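Local coordinates for glycosylation Associate Protein 1 (Streptococcus agalactiae serotype V, PDB 6OYC), which probably acts as a lectin-like accessory Sec component that, in complex with its Gap partners, supports the glycosylation and secretion of bacterial glycoproteins, at residues 7-10 and 14-17. Residues are numbered along the deposited sequence; the frame is centred on the assembly and turned at random.
Sequences SWYN and TWYD
Asn10 grips the 14-17 segment at two points. Its side-chain ND2 donates to the backbone O of Asp17 at 3.0 Å, meeting the carbonyl nearly end-on with a C=O...donor angle of 160°, while its backbone N reaches Thr14 O in a longer bond of 3.3 Å that arrives from above the carbonyl plane. With CG anti to the backbone N (chi1 179°), the amide runs alongside the Tyr16 side chain and sets ND2 at the edge of that ring; OD1 turns back to Asn12 N, so both ends of the amide are held. Thr14 CA also lies 3.3 Å from Asn10 O in a CA-H...O contact. Both segments belong to the long loop between strand 2-5 and helix 33-43; strand 2-5 is an inner strand of the first of two Rossmann-like parallel-sheet domains, consistent with the GT-B clan of this family. Thr14 CG2 sits over one face of the Tyr9 ring, 4.2 Å from its centroid, and also covers the centre of the Trp15 ring. The two aromatic side chains point the same way, their planes inclined at 72°, and Tyr9 CE1 comes within 3.7 Å of Trp15 CZ3. Beyond them, Tyr9 OH is hydrogen-bonded to His238, and Trp15 packs against helix 208-223.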
loop_
_atom_site.group_PDB
_atom_site.type_symbol
_atom_site.label_atom_id
_atom_site.label_comp_id
_atom_site.label_asym_id
_atom_site.label_seq_id
_atom_site.Cartn_x
_atom_site.Cartn_y
_atom_site.Cartn_z
ATOM N N SER A 7 -0.420 10.053 -3.884
ATOM C CA SER A 7 -0.490 10.430 -2.468
ATOM C C SER A 7 0.144 9.311 -1.657
ATOM O O SER A 7 -0.564 8.524 -1.014
ATOM C CB SER A 7 -1.939 10.686 -2.004
ATOM O OG SER A 7 -2.419 11.890 -2.569
ATOM N N TRP A 8 1.459 9.200 -1.740
ATOM C CA TRP A 8 2.139 8.109 -1.051
ATOM C C TRP A 8 2.911 8.679 0.121
ATOM O O TRP A 8 4.103 8.396 0.296
ATOM C CB TRP A 8 3.076 7.353 -1.991
ATOM C CG TRP A 8 2.385 6.715 -3.148
ATOM C CD1 TRP A 8 1.061 6.360 -3.235
ATOM C CD2 TRP A 8 2.982 6.351 -4.392
ATOM N NE1 TRP A 8 0.798 5.802 -4.473
ATOM C CE2 TRP A 8 1.964 5.773 -5.194
ATOM C CE3 TRP A 8 4.281 6.452 -4.909
ATOM C CZ2 TRP A 8 2.205 5.310 -6.479
ATOM C CZ3 TRP A 8 4.522 5.974 -6.183
ATOM C CH2 TRP A 8 3.487 5.426 -6.960
ATOM N N TYR A 9 2.223 9.509 0.894
ATOM C CA TYR A 9 2.791 10.343 1.932
ATOM C C TYR A 9 2.932 9.561 3.237
ATOM O O TYR A 9 2.403 8.455 3.399
ATOM C CB TYR A 9 1.912 11.575 2.136
ATOM C CG TYR A 9 1.858 12.435 0.914
ATOM C CD1 TYR A 9 3.036 12.882 0.324
ATOM C CD2 TYR A 9 0.646 12.784 0.323
ATOM C CE1 TYR A 9 3.025 13.663 -0.793
ATOM C CE2 TYR A 9 0.629 13.579 -0.829
ATOM C CZ TYR A 9 1.831 14.017 -1.374
ATOM O OH TYR A 9 1.873 14.804 -2.507
ATOM N N ASN A 10 3.658 10.160 4.176
ATOM C CA ASN A 10 3.794 9.639 5.529
ATOM C C ASN A 10 2.747 10.319 6.397
ATOM O O ASN A 10 2.648 11.549 6.406
ATOM C CB ASN A 10 5.208 9.895 6.058
ATOM C CG ASN A 10 5.426 9.398 7.491
ATOM O OD1 ASN A 10 4.584 9.577 8.371
ATOM N ND2 ASN A 10 6.597 8.811 7.734
ATOM N N THR A 14 4.171 14.580 6.416
ATOM C CA THR A 14 3.588 14.410 5.089
ATOM C C THR A 14 4.634 14.140 4.019
ATOM O O THR A 14 4.499 13.199 3.228
ATOM C CB THR A 14 2.776 15.654 4.703
ATOM O OG1 THR A 14 1.706 15.818 5.624
ATOM C CG2 THR A 14 2.185 15.532 3.283
ATOM N N TRP A 15 5.668 14.973 3.954
ATOM C CA TRP A 15 6.563 14.978 2.804
ATOM C C TRP A 15 7.715 14.005 2.955
ATOM O O TRP A 15 8.642 14.029 2.138
ATOM C CB TRP A 15 7.062 16.412 2.549
ATOM C CG TRP A 15 5.895 17.385 2.559
ATOM C CD1 TRP A 15 5.556 18.264 3.559
ATOM C CD2 TRP A 15 4.886 17.536 1.545
ATOM N NE1 TRP A 15 4.413 18.950 3.227
ATOM C CE2 TRP A 15 3.979 18.523 1.999
ATOM C CE3 TRP A 15 4.667 16.940 0.297
ATOM C CZ2 TRP A 15 2.865 18.916 1.254
ATOM C CZ3 TRP A 15 3.558 17.335 -0.448
ATOM C CH2 TRP A 15 2.672 18.312 0.037
ATOM N N TYR A 16 7.668 13.135 3.964
ATOM C CA TYR A 16 8.754 12.233 4.306
ATOM C C TYR A 16 8.535 10.847 3.675
ATOM O O TYR A 16 7.573 10.611 2.941
ATOM C CB TYR A 16 8.891 12.143 5.837
ATOM C CG TYR A 16 10.191 11.522 6.330
ATOM C CD1 TYR A 16 11.422 12.071 5.977
ATOM C CD2 TYR A 16 10.185 10.379 7.124
ATOM C CE1 TYR A 16 12.615 11.510 6.407
ATOM C CE2 TYR A 16 11.375 9.817 7.569
ATOM C CZ TYR A 16 12.583 10.399 7.203
ATOM O OH TYR A 16 13.759 9.862 7.614
ATOM N N ASP A 17 9.472 9.933 3.957
ATOM C CA ASP A 17 9.438 8.562 3.455
ATOM C C ASP A 17 8.214 7.827 3.998
ATOM O O ASP A 17 7.921 7.890 5.194
ATOM C CB ASP A 17 10.744 7.853 3.886
ATOM C CG ASP A 17 10.952 6.447 3.260
ATOM O OD1 ASP A 17 10.191 6.011 2.360
ATOM O OD2 ASP A 17 11.936 5.785 3.688
#